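Local coordinates for protein salt-tolerant glutaminase (Micrococcus luteus, PDB 3AGD) that probably hydrolyses L-glutamine to L-glutamate and ammonium, as a salt-tolerant member of the glutaminase family with an added C-terminal STAS domain, at residues 11-16 and 39-44; 26-31 and 154-159; 50-55 and 200-205; 344-349 and 386-391. All blocks are in the same frame, centred on the assembly; numbering follows the deposited sequence.

Contact 1: residues 11-16 and 39-44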
loop_
_atom_site.group_PDB
_atom_site.type_symbol
_atom_site.label_atom_id
_atom_site.label_comp_id
_atom_site.label_asym_id
_atom_site.label_seq_id
_atom_site.Cartn_x
_atom_site.Cartn_y
_atom_site.Cartn_z
ATOM N N SER A 11 -24.383 -3.537 -12.775
ATOM C CA SER A 11 -25.152 -4.331 -11.820
ATOM C C SER A 11 -25.085 -3.698 -10.437
ATOM O O SER A 11 -26.079 -3.652 -9.712
ATOM C CB SER A 11 -24.605 -5.758 -11.741
ATOM O OG SER A 11 -24.629 -6.380 -13.009
ATOM N N LEU A 12 -23.904 -3.216 -10.071
ATOM C CA LEU A 12 -23.721 -2.583 -8.774
ATOM C C LEU A 12 -24.615 -1.352 -8.673
ATOM O O LEU A 12 -25.262 -1.126 -7.654
ATOM C CB LEU A 12 -22.259 -2.181 -8.584
ATOM C CG LEU A 12 -21.928 -1.708 -7.168
ATOM C CD1 LEU A 12 -22.223 -2.838 -6.186
ATOM C CD2 LEU A 12 -20.473 -1.289 -7.087
ATOM N N VAL A 13 -24.652 -0.559 -9.740
ATOM C CA VAL A 13 -25.482 0.639 -9.764
ATOM C C VAL A 13 -26.954 0.260 -9.621
ATOM O O VAL A 13 -27.687 0.866 -8.840
ATOM C CB VAL A 13 -25.285 1.421 -11.078
ATOM C CG1 VAL A 13 -26.286 2.566 -11.166
ATOM C CG2 VAL A 13 -23.865 1.957 -11.144
ATOM N N THR A 14 -27.380 -0.753 -10.372
ATOM C CA THR A 14 -28.765 -1.214 -10.316
ATOM C C THR A 14 -29.129 -1.704 -8.920
ATOM O O THR A 14 -30.202 -1.392 -8.404
ATOM C CB THR A 14 -29.021 -2.365 -11.312
ATOM O OG1 THR A 14 -28.878 -1.879 -12.650
ATOM C CG2 THR A 14 -30.429 -2.930 -11.129
ATOM N N GLU A 15 -28.232 -2.475 -8.317
ATOM C CA GLU A 15 -28.472 -3.009 -6.984
ATOM C C GLU A 15 -28.527 -1.913 -5.922
ATOM O O GLU A 15 -29.576 -1.676 -5.315
ATOM C CB GLU A 15 -27.388 -4.015 -6.604
ATOM C CG GLU A 15 -27.749 -4.817 -5.366
ATOM C CD GLU A 15 -26.609 -5.673 -4.855
ATOM O OE1 GLU A 15 -25.853 -6.232 -5.678
ATOM O OE2 GLU A 15 -26.481 -5.800 -3.621
ATOM N N LEU A 16 -27.399 -1.250 -5.694
ATOM C CA LEU A 16 -27.337 -0.194 -4.692
ATOM C C LEU A 16 -28.348 0.902 -4.984
ATOM O O LEU A 16 -28.820 1.580 -4.070
ATOM C CB LEU A 16 -25.929 0.402 -4.625
ATOM C CG LEU A 16 -24.815 -0.571 -4.224
ATOM C CD1 LEU A 16 -23.519 0.202 -3.986
ATOM C CD2 LEU A 16 -25.219 -1.337 -2.969
ATOM N N PHE A 39 -26.974 8.386 -10.014
ATOM C CA PHE A 39 -25.983 7.465 -9.469
ATOM C C PHE A 39 -25.043 6.969 -10.569
ATOM O O PHE A 39 -25.451 6.224 -11.460
ATOM C CB PHE A 39 -26.715 6.284 -8.816
ATOM C CG PHE A 39 -25.827 5.346 -8.038
ATOM C CD1 PHE A 39 -24.535 5.709 -7.671
ATOM C CD2 PHE A 39 -26.306 4.100 -7.638
ATOM C CE1 PHE A 39 -23.737 4.850 -6.920
ATOM C CE2 PHE A 39 -25.513 3.232 -6.883
ATOM C CZ PHE A 39 -24.225 3.611 -6.524
ATOM N N GLY A 40 -23.787 7.394 -10.502
ATOM C CA GLY A 40 -22.815 6.985 -11.497
ATOM C C GLY A 40 -21.509 6.524 -10.883
ATOM O O GLY A 40 -21.177 6.888 -9.750
ATOM N N ILE A 41 -20.758 5.727 -11.635
ATOM C CA ILE A 41 -19.489 5.203 -11.160
ATOM C C ILE A 41 -18.534 4.976 -12.330
ATOM O O ILE A 41 -18.962 4.654 -13.436
ATOM C CB ILE A 41 -19.707 3.872 -10.415
ATOM C CG1 ILE A 41 -18.401 3.407 -9.773
ATOM C CG2 ILE A 41 -20.225 2.819 -11.384
ATOM C CD1 ILE A 41 -18.612 2.324 -8.743
ATOM N N ALA A 42 -17.240 5.143 -12.081
ATOM C CA ALA A 42 -16.242 4.954 -13.125
ATOM C C ALA A 42 -14.906 4.532 -12.538
ATOM O O ALA A 42 -14.518 4.986 -11.456
ATOM C CB ALA A 42 -16.067 6.244 -13.923
ATOM N N LEU A 43 -14.210 3.658 -13.255
ATOM C CA LEU A 43 -12.905 3.182 -12.830
ATOM C C LEU A 43 -11.916 3.470 -13.945
ATOM O O LEU A 43 -12.176 3.145 -15.099
ATOM C CB LEU A 43 -12.930 1.674 -12.566
ATOM C CG LEU A 43 -13.910 1.100 -11.539
ATOM C CD1 LEU A 43 -13.666 -0.399 -11.410
ATOM C CD2 LEU A 43 -13.731 1.780 -10.196
ATOM N N ALA A 44 -10.795 4.094 -13.599
ATOM C CA ALA A 44 -9.750 4.405 -14.567
ATOM C C ALA A 44 -8.544 3.578 -14.161
ATOM O O ALA A 44 -8.041 3.713 -13.048
ATOM C CB ALA A 44 -9.413 5.883 -14.532
#
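V13 and F39 mark the closest backbone approach, their CA atoms 6.9 Å apart, where the last turns of helix 4-16 pass the start of strand 40-44. No hydrogen bond spans the gap, so side chains carry the contact. The CD2-CE2 border of the F39 ring meets V13 and L16, about one helical turn apart. At its edge, near the ring plane, CE2 meets L16 CB at 3.6 Å. One position round, F39 CD2 lies 3.8 Å from V13 CG1, and the V13 carbonyl oxygen approaches the same carbon obliquely at 3.7 Å. The torsion at F39 (chi1 -172°) sets CG opposite the backbone N and swings the ring toward the helix.

Helix 4-16 and helix 289-301 share this face of the five-stranded antiparallel sheet, while helix 201-212 lies on its other face, the layered core of the beta-lactamase-like glutaminase fold. F39 touches R290 of helix 289-301, and L16 touches L293 on it.

V13 divides its two methyls between strand residues: CG1 serves F39, and CG2 lies 3.7 Å from I41 CG2. Both strand side chains run past V13 in the opposite sense. L12 CD2 makes a looser contact, 4.4 Å from I41 CD1. E15 leads away from the strand to a salt bridge with R297 of helix 289-301.

Contact 2: residues 26-31 and 154-159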
loop_
_atom_site.group_PDB
_atom_site.type_symbol
_atom_site.label_atom_id
_atom_site.label_comp_id
_atom_site.label_asym_id
_atom_site.label_seq_id
_atom_site.Cartn_x
_atom_site.Cartn_y
_atom_site.Cartn_z
ATOM N N GLN A 26 -27.963 20.406 2.513
ATOM C CA GLN A 26 -28.995 21.412 2.764
ATOM C C GLN A 26 -28.491 22.842 2.960
ATOM O O GLN A 26 -29.298 23.771 3.024
ATOM C CB GLN A 26 -29.813 21.026 4.000
ATOM C CG GLN A 26 -30.541 19.697 3.916
ATOM C CD GLN A 26 -31.606 19.679 2.842
ATOM O OE1 GLN A 26 -31.335 19.358 1.686
ATOM N NE2 GLN A 26 -32.828 20.038 3.218
ATOM N N TYR A 27 -27.177 23.029 3.047
ATOM C CA TYR A 27 -26.620 24.361 3.283
ATOM C C TYR A 27 -26.846 25.377 2.159
ATOM O O TYR A 27 -26.863 26.582 2.408
ATOM C CB TYR A 27 -25.131 24.248 3.633
ATOM C CG TYR A 27 -24.179 24.184 2.461
ATOM C CD1 TYR A 27 -23.684 25.350 1.879
ATOM C CD2 TYR A 27 -23.732 22.960 1.966
ATOM C CE1 TYR A 27 -22.761 25.302 0.838
ATOM C CE2 TYR A 27 -22.809 22.902 0.921
ATOM C CZ TYR A 27 -22.326 24.078 0.365
ATOM O OH TYR A 27 -21.401 24.032 -0.651
ATOM N N ILE A 28 -27.014 24.899 0.929
ATOM C CA ILE A 28 -27.281 25.785 -0.201
ATOM C C ILE A 28 -28.315 25.158 -1.120
ATOM O O ILE A 28 -28.240 23.972 -1.441
ATOM C CB ILE A 28 -26.024 26.090 -1.036
ATOM C CG1 ILE A 28 -25.247 24.801 -1.305
ATOM C CG2 ILE A 28 -25.195 27.161 -0.347
ATOM C CD1 ILE A 28 -24.103 24.981 -2.272
ATOM N N PRO A 29 -29.299 25.955 -1.561
ATOM C CA PRO A 29 -30.368 25.492 -2.448
ATOM C C PRO A 29 -29.907 24.839 -3.748
ATOM O O PRO A 29 -30.569 23.933 -4.256
ATOM C CB PRO A 29 -31.197 26.757 -2.684
ATOM C CG PRO A 29 -30.192 27.863 -2.508
ATOM C CD PRO A 29 -29.421 27.400 -1.304
ATOM N N VAL A 30 -28.780 25.283 -4.294
ATOM C CA VAL A 30 -28.301 24.688 -5.536
ATOM C C VAL A 30 -28.046 23.191 -5.331
ATOM O O VAL A 30 -28.355 22.378 -6.202
ATOM C CB VAL A 30 -27.011 25.382 -6.040
ATOM C CG1 VAL A 30 -25.896 25.217 -5.032
ATOM C CG2 VAL A 30 -26.606 24.807 -7.385
ATOM N N LEU A 31 -27.497 22.830 -4.174
ATOM C CA LEU A 31 -27.223 21.430 -3.869
ATOM C C LEU A 31 -28.439 20.791 -3.207
ATOM O O LEU A 31 -28.756 19.629 -3.453
ATOM C CB LEU A 31 -26.004 21.308 -2.948
ATOM C CG LEU A 31 -24.653 21.736 -3.529
ATOM C CD1 LEU A 31 -23.531 21.463 -2.526
ATOM C CD2 LEU A 31 -24.402 20.973 -4.816
ATOM N N TRP A 154 -20.295 28.880 -11.279
ATOM C CA TRP A 154 -20.456 30.131 -10.550
ATOM C C TRP A 154 -21.756 30.270 -9.773
ATOM O O TRP A 154 -21.821 31.012 -8.795
ATOM C CB TRP A 154 -20.250 31.305 -11.510
ATOM C CG TRP A 154 -18.855 31.277 -12.054
ATOM C CD1 TRP A 154 -18.467 30.927 -13.318
ATOM C CD2 TRP A 154 -17.652 31.484 -11.308
ATOM N NE1 TRP A 154 -17.093 30.898 -13.401
ATOM C CE2 TRP A 154 -16.571 31.235 -12.178
ATOM C CE3 TRP A 154 -17.383 31.852 -9.982
ATOM C CZ2 TRP A 154 -15.243 31.342 -11.768
ATOM C CZ3 TRP A 154 -16.059 31.957 -9.574
ATOM C CH2 TRP A 154 -15.007 31.701 -10.465
ATOM N N GLU A 155 -22.785 29.546 -10.190
ATOM C CA GLU A 155 -24.057 29.597 -9.483
ATOM C C GLU A 155 -23.836 28.978 -8.101
ATOM O O GLU A 155 -24.302 29.504 -7.086
ATOM C CB GLU A 155 -25.117 28.809 -10.247
ATOM C CG GLU A 155 -26.506 28.892 -9.643
ATOM C CD GLU A 155 -27.531 28.094 -10.432
ATOM O OE1 GLU A 155 -27.608 28.282 -11.665
ATOM O OE2 GLU A 155 -28.261 27.285 -9.822
ATOM N N THR A 156 -23.122 27.856 -8.066
ATOM C CA THR A 156 -22.839 27.194 -6.797
ATOM C C THR A 156 -21.937 28.105 -5.967
ATOM O O THR A 156 -22.150 28.270 -4.767
ATOM C CB THR A 156 -22.136 25.837 -7.009
ATOM O OG1 THR A 156 -23.009 24.960 -7.730
ATOM C CG2 THR A 156 -21.777 25.200 -5.663
ATOM N N TYR A 157 -20.941 28.701 -6.619
ATOM C CA TYR A 157 -20.008 29.606 -5.955
ATOM C C TYR A 157 -20.733 30.745 -5.234
ATOM O O TYR A 157 -20.564 30.930 -4.027
ATOM C CB TYR A 157 -19.038 30.196 -6.980
ATOM C CG TYR A 157 -18.202 31.351 -6.469
ATOM C CD1 TYR A 157 -17.020 31.126 -5.760
ATOM C CD2 TYR A 157 -18.584 32.674 -6.714
ATOM C CE1 TYR A 157 -16.238 32.182 -5.314
ATOM C CE2 TYR A 157 -17.809 33.741 -6.271
ATOM C CZ TYR A 157 -16.635 33.485 -5.573
ATOM O OH TYR A 157 -15.850 34.529 -5.149
ATOM N N GLU A 158 -21.526 31.514 -5.977
ATOM C CA GLU A 158 -22.259 32.633 -5.394
ATOM C C GLU A 158 -23.118 32.140 -4.239
ATOM O O GLU A 158 -23.125 32.722 -3.162
ATOM C CB GLU A 158 -23.153 33.305 -6.443
ATOM C CG GLU A 158 -22.418 33.953 -7.610
ATOM C CD GLU A 158 -21.450 35.048 -7.179
ATOM O OE1 GLU A 158 -21.610 35.588 -6.063
ATOM O OE2 GLU A 158 -20.535 35.377 -7.967
ATOM N N SER A 159 -23.841 31.056 -4.473
ATOM C CA SER A 159 -24.700 30.481 -3.452
ATOM C C SER A 159 -23.927 30.197 -2.156
ATOM O O SER A 159 -24.337 30.615 -1.073
ATOM C CB SER A 159 -25.325 29.192 -3.987
ATOM O OG SER A 159 -26.213 28.619 -3.048
#
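I28, in the N-cap position ahead of helix 29-32, presses its branched CB end onto S159: both CB and CG2 lie 3.2 Å from S159 OG. The separation is close for carbon against oxygen, and no hydrogen bond joins the two segments. Y27, just before it, offers one ring face, near the rim, to I28 CG1, and Y27 OH makes a weak hydrogen bond to E160 OE1. The first torsion of I28 (chi1 46°) puts CG1 between the backbone N and the carbonyl carbon, from where CD1 reaches T156 CG2 at 4.1 Å, the two side chains crossing at about a right angle. The I28 side chain is also about 4 Å from that of E160, an L-glutamate-binding residue, although no ligand is bound to this chain.

P29 contributes little, with CD 3.8 Å from S159 OG. V30 does more, and its CA is 6.1 Å from that of T156. Its CG2 rests 3.6 Å from T156 OG1 and 3.8 Å from E155 OE2; its CG1 packs over S159 OG at 4.0 Å. The extended E155 side chain runs past V30 in the opposite direction.

I28 also touches V163, beyond the end of helix 154-161. Helix 29-32 thus covers one flank of helix 154-161, while Y157, directed away from it, packs against A189, V192 and A193 of helix 184-195.

Contact 3: residues 50-55 and 200-205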
loop_
_atom_site.group_PDB
_atom_site.type_symbol
_atom_site.label_atom_id
_atom_site.label_comp_id
_atom_site.label_asym_id
_atom_site.label_seq_id
_atom_site.Cartn_x
_atom_site.Cartn_y
_atom_site.Cartn_z
ATOM N N LEU A 50 -11.261 2.924 -19.124
ATOM C CA LEU A 50 -12.231 3.652 -18.329
ATOM C C LEU A 50 -13.538 2.860 -18.326
ATOM O O LEU A 50 -14.339 2.956 -19.255
ATOM C CB LEU A 50 -12.442 5.040 -18.935
ATOM C CG LEU A 50 -13.293 6.053 -18.173
ATOM C CD1 LEU A 50 -12.709 6.294 -16.788
ATOM C CD2 LEU A 50 -13.343 7.354 -18.964
ATOM N N HIS A 51 -13.736 2.058 -17.286
ATOM C CA HIS A 51 -14.943 1.253 -17.164
ATOM C C HIS A 51 -15.948 2.035 -16.326
ATOM O O HIS A 51 -15.638 2.435 -15.204
ATOM C CB HIS A 51 -14.624 -0.082 -16.476
ATOM C CG HIS A 51 -13.441 -0.798 -17.056
ATOM N ND1 HIS A 51 -13.342 -1.111 -18.395
ATOM C CD2 HIS A 51 -12.311 -1.269 -16.476
ATOM C CE1 HIS A 51 -12.202 -1.743 -18.615
ATOM N NE2 HIS A 51 -11.558 -1.852 -17.467
ATOM N N CYS A 52 -17.146 2.256 -16.859
ATOM C CA CYS A 52 -18.154 3.003 -16.114
ATOM C C CYS A 52 -19.567 2.489 -16.298
ATOM O O CYS A 52 -19.824 1.620 -17.125
ATOM C CB CYS A 52 -18.126 4.483 -16.498
ATOM S SG CYS A 52 -16.854 4.945 -17.664
ATOM N N ALA A 53 -20.480 3.056 -15.517
ATOM C CA ALA A 53 -21.891 2.693 -15.558
ATOM C C ALA A 53 -22.708 3.780 -14.867
ATOM O O ALA A 53 -22.176 4.548 -14.062
ATOM C CB ALA A 53 -22.109 1.354 -14.864
ATOM N N GLY A 54 -23.998 3.839 -15.189
ATOM C CA GLY A 54 -24.872 4.830 -14.588
ATOM C C GLY A 54 -24.607 6.235 -15.088
ATOM O O GLY A 54 -24.136 6.420 -16.211
ATOM N N ASP A 55 -24.906 7.226 -14.249
ATOM C CA ASP A 55 -24.706 8.634 -14.594
ATOM C C ASP A 55 -23.258 9.046 -14.341
ATOM O O ASP A 55 -22.982 9.942 -13.537
ATOM C CB ASP A 55 -25.644 9.513 -13.762
ATOM C CG ASP A 55 -27.094 9.075 -13.858
ATOM O OD1 ASP A 55 -27.647 9.071 -14.980
ATOM O OD2 ASP A 55 -27.680 8.731 -12.812
ATOM N N THR A 200 -17.128 15.170 -13.665
ATOM C CA THR A 200 -18.046 14.047 -13.773
ATOM C C THR A 200 -17.356 12.879 -13.080
ATOM O O THR A 200 -16.175 12.964 -12.728
ATOM C CB THR A 200 -18.277 13.631 -15.234
ATOM O OG1 THR A 200 -17.049 13.122 -15.775
ATOM C CG2 THR A 200 -18.742 14.823 -16.072
ATOM N N VAL A 201 -18.092 11.793 -12.887
ATOM C CA VAL A 201 -17.534 10.601 -12.271
ATOM C C VAL A 201 -16.268 10.185 -13.024
ATOM O O VAL A 201 -15.257 9.818 -12.417
ATOM C CB VAL A 201 -18.529 9.442 -12.339
ATOM C CG1 VAL A 201 -17.886 8.181 -11.836
ATOM C CG2 VAL A 201 -19.754 9.766 -11.523
ATOM N N LYS A 202 -16.339 10.242 -14.352
ATOM C CA LYS A 202 -15.218 9.867 -15.203
ATOM C C LYS A 202 -14.008 10.758 -14.965
ATOM O O LYS A 202 -12.875 10.281 -14.953
ATOM C CB LYS A 202 -15.623 9.936 -16.677
ATOM C CG LYS A 202 -16.624 8.871 -17.105
ATOM C CD LYS A 202 -16.964 9.028 -18.584
ATOM C CE LYS A 202 -17.924 7.957 -19.065
ATOM N NZ LYS A 202 -18.240 8.101 -20.522
ATOM N N ASP A 203 -14.243 12.053 -14.795
ATOM C CA ASP A 203 -13.146 12.976 -14.540
ATOM C C ASP A 203 -12.412 12.552 -13.271
ATOM O O ASP A 203 -11.184 12.438 -13.260
ATOM C CB ASP A 203 -13.662 14.404 -14.359
ATOM C CG ASP A 203 -14.191 15.006 -15.641
ATOM O OD1 ASP A 203 -13.475 14.969 -16.666
ATOM O OD2 ASP A 203 -15.321 15.531 -15.615
ATOM N N LEU A 204 -13.172 12.319 -12.205
ATOM C CA LEU A 204 -12.586 11.918 -10.929
ATOM C C LEU A 204 -11.761 10.643 -11.043
ATOM O O LEU A 204 -10.651 10.571 -10.522
ATOM C CB LEU A 204 -13.678 11.722 -9.869
ATOM C CG LEU A 204 -14.265 12.984 -9.235
ATOM C CD1 LEU A 204 -15.265 12.587 -8.163
ATOM C CD2 LEU A 204 -13.146 13.823 -8.625
ATOM N N ALA A 205 -12.308 9.638 -11.722
ATOM C CA ALA A 205 -11.608 8.369 -11.893
ATOM C C ALA A 205 -10.225 8.591 -12.503
ATOM O O ALA A 205 -9.222 8.092 -11.995
ATOM C CB ALA A 205 -12.432 7.432 -12.782
#
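Apolar contacts between K202 and the strand residues L50 and C52 dominate. The strand 50-54 and helix 201-205 axes approach to 9.8 Å at an angle of 148°, close to antiparallel. The aliphatic chain of K202, extended beyond CG, lies across the end of L50 at about a right angle, with K202 CD 4.0 Å from L50 CD2. Farther out, K202 CE sits 3.5 Å from C52 SG; the cysteine torsion is nearly eclipsed (chi1 -3°), so the exact place of the sulfur deserves caution. The other L50 methyl, CD1, touches A205 CB at 4.2 Å, one turn along the helix.

Contact with backbone is limited to V201 CG2, which lies 3.8 Å from the D55 carbonyl oxygen. The D55 carboxylate turns elsewhere, its OD2 accepting a hydrogen bond from F39 N.

No hydrogen bond joins the two segments themselves, but K202 bonds through its backbone to A56, just past D55. T200 and D203 form a capping box at the helix start: T200 N donates to the anti lone pair of D203 OD2 at 2.7 Å, and D203 N donates to T200 OG1 at 3.2 Å. A salt bridge to R148 gives D203 OD2 a second partner.

V201 and A205 also touch A42 and A44, so helix 201-212 covers one face of the five-stranded sheet, over strand 40-44 and outermost strand 50-54, as in the beta-lactamase-like glutaminase fold.

Contact 4: residues 344-349 and 386-391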
loop_
_atom_site.group_PDB
_atom_site.type_symbol
_atom_site.label_atom_id
_atom_site.label_comp_id
_atom_site.label_asym_id
_atom_site.label_seq_id
_atom_site.Cartn_x
_atom_site.Cartn_y
_atom_site.Cartn_z
ATOM N N LEU A 344 18.826 -9.183 -8.892
ATOM C CA LEU A 344 20.101 -9.423 -8.231
ATOM C C LEU A 344 20.181 -10.861 -7.713
ATOM O O LEU A 344 21.257 -11.467 -7.702
ATOM C CB LEU A 344 20.296 -8.439 -7.078
ATOM C CG LEU A 344 20.518 -6.989 -7.511
ATOM C CD1 LEU A 344 20.644 -6.102 -6.277
ATOM C CD2 LEU A 344 21.778 -6.896 -8.375
ATOM N N ASP A 345 19.048 -11.402 -7.276
ATOM C CA ASP A 345 19.006 -12.774 -6.782
ATOM C C ASP A 345 19.283 -13.726 -7.941
ATOM O O ASP A 345 19.937 -14.751 -7.769
ATOM C CB ASP A 345 17.633 -13.100 -6.184
ATOM C CG ASP A 345 17.402 -12.440 -4.833
ATOM O OD1 ASP A 345 16.244 -12.453 -4.361
ATOM O OD2 ASP A 345 18.370 -11.913 -4.243
ATOM N N ALA A 346 18.770 -13.388 -9.120
ATOM C CA ALA A 346 18.980 -14.230 -10.294
ATOM C C ALA A 346 20.452 -14.174 -10.681
ATOM O O ALA A 346 21.073 -15.203 -10.943
ATOM C CB ALA A 346 18.108 -13.759 -11.459
ATOM N N LEU A 347 21.009 -12.969 -10.707
ATOM C CA LEU A 347 22.409 -12.800 -11.056
ATOM C C LEU A 347 23.296 -13.566 -10.085
ATOM O O LEU A 347 24.202 -14.292 -10.496
ATOM C CB LEU A 347 22.782 -11.319 -11.053
ATOM C CG LEU A 347 22.087 -10.476 -12.129
ATOM C CD1 LEU A 347 22.556 -9.044 -12.018
ATOM C CD2 LEU A 347 22.396 -11.033 -13.512
ATOM N N THR A 348 23.030 -13.412 -8.794
ATOM C CA THR A 348 23.813 -14.099 -7.774
ATOM C C THR A 348 23.666 -15.614 -7.880
ATOM O O THR A 348 24.641 -16.354 -7.720
ATOM C CB THR A 348 23.394 -13.655 -6.353
ATOM O OG1 THR A 348 23.800 -12.299 -6.144
ATOM C CG2 THR A 348 24.055 -14.526 -5.299
ATOM N N ASP A 349 22.443 -16.065 -8.152
ATOM C CA ASP A 349 22.149 -17.484 -8.268
ATOM C C ASP A 349 22.896 -18.183 -9.409
ATOM O O ASP A 349 22.917 -19.415 -9.473
ATOM C CB ASP A 349 20.640 -17.696 -8.436
ATOM C CG ASP A 349 19.873 -17.586 -7.115
ATOM O OD1 ASP A 349 18.635 -17.747 -7.137
ATOM O OD2 ASP A 349 20.495 -17.343 -6.059
ATOM N N GLY A 386 8.515 -15.602 -9.956
ATOM C CA GLY A 386 8.526 -15.705 -11.407
ATOM C C GLY A 386 9.540 -16.701 -11.946
ATOM O O GLY A 386 9.460 -17.895 -11.652
ATOM N N ALA A 387 10.503 -16.221 -12.729
ATOM C CA ALA A 387 11.516 -17.109 -13.299
ATOM C C ALA A 387 12.899 -16.952 -12.663
ATOM O O ALA A 387 13.898 -17.424 -13.210
ATOM C CB ALA A 387 11.608 -16.893 -14.807
ATOM N N VAL A 388 12.954 -16.291 -11.511
ATOM C CA VAL A 388 14.221 -16.090 -10.809
ATOM C C VAL A 388 14.921 -17.427 -10.585
ATOM O O VAL A 388 16.146 -17.536 -10.702
ATOM C CB VAL A 388 14.004 -15.433 -9.419
ATOM C CG1 VAL A 388 15.325 -15.386 -8.649
ATOM C CG2 VAL A 388 13.440 -14.032 -9.583
ATOM N N HIS A 389 14.124 -18.444 -10.270
ATOM C CA HIS A 389 14.642 -19.775 -9.995
ATOM C C HIS A 389 15.349 -20.416 -11.180
ATOM O O HIS A 389 16.152 -21.331 -10.999
ATOM C CB HIS A 389 13.511 -20.694 -9.521
ATOM C CG HIS A 389 12.505 -21.019 -10.582
ATOM N ND1 HIS A 389 11.558 -20.116 -11.016
ATOM C CD2 HIS A 389 12.299 -22.151 -11.297
ATOM C CE1 HIS A 389 10.811 -20.677 -11.950
ATOM N NE2 HIS A 389 11.241 -21.911 -12.141
ATOM N N GLU A 390 15.057 -19.947 -12.389
ATOM C CA GLU A 390 15.691 -20.522 -13.568
ATOM C C GLU A 390 17.199 -20.249 -13.581
ATOM O O GLU A 390 17.952 -20.932 -14.278
ATOM C CB GLU A 390 15.033 -19.991 -14.849
ATOM C CG GLU A 390 13.515 -20.165 -14.879
ATOM C CD GLU A 390 12.908 -19.902 -16.251
ATOM O OE1 GLU A 390 13.446 -19.056 -16.993
ATOM O OE2 GLU A 390 11.879 -20.533 -16.583
ATOM N N ALA A 391 17.640 -19.260 -12.805
ATOM C CA ALA A 391 19.064 -18.932 -12.738
ATOM C C ALA A 391 19.804 -20.065 -12.037
ATOM O O ALA A 391 20.860 -20.506 -12.490
ATOM C CB ALA A 391 19.281 -17.626 -11.984
HETATM O O HOH W 1 17.540 -18.924 -9.134
#
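D349 OD1 is linked to V388 by a water that donates to both sides, 2.6 Å to this oxygen and 2.5 Å to the V388 carbonyl oxygen, and R49 of the second subunit adds a salt bridge to the same oxygen. Both segments belong to the STAS domain, where helix 337-349 and the start of helix 389-395 meet beside strand 317-323; A346 and V388 each touch V317 on that strand.

No direct hydrogen bond links the helices, and small side chains let them come close: the CA atoms of A346 and V388 are 5.1 Å apart. A391 directs its methyl at the first helix, where CB comes within 3.2 Å of the A346 carbonyl oxygen and 3.8 Å of D349 CB. V388 offers one branch, CG1, which with chi1 173° stands opposite its backbone N and packs at 4.1 Å on D345 CB, close also to the A346 backbone N.

The two aspartates turn their carboxylates to the subunit boundary. D345 OD2 is hydrogen-bonded to H3 of the second subunit and OD1 to T47 of that chain, so one residue packs on V388 through CB and meets the second subunit through its carboxylate. R49 of the second subunit, besides gripping D349, forms a long, weak ion pair with D345; its positive charge probably eases the crowding of these acids.

On the far side of the helix, the L344 carbonyl oxygen accepts from T348 N and T348 OG1, which reach it from opposite faces of its plane.

Overall arrangement
From the N terminus, contact 1 closes the loop 17-38 by laying helix 4-16 on strand 40-44. Contact 2 starts within that loop and crosses contact 1, carrying residues 26-31 out to helix 154-161. Contact 3 opens after contact 1 has closed and also crosses contact 2, because 154-159 lies between its segments. Contacts 1 and 3 touch along paired strands 40-44 and 50-54, binding helices to the two faces of one sheet; contact 2 lies about 13 Å from each by nearest atoms. Contact 4 follows in series within the STAS domain, about 42 Å from contact 3 between centres, yet D345 packs on H51 of the second subunit.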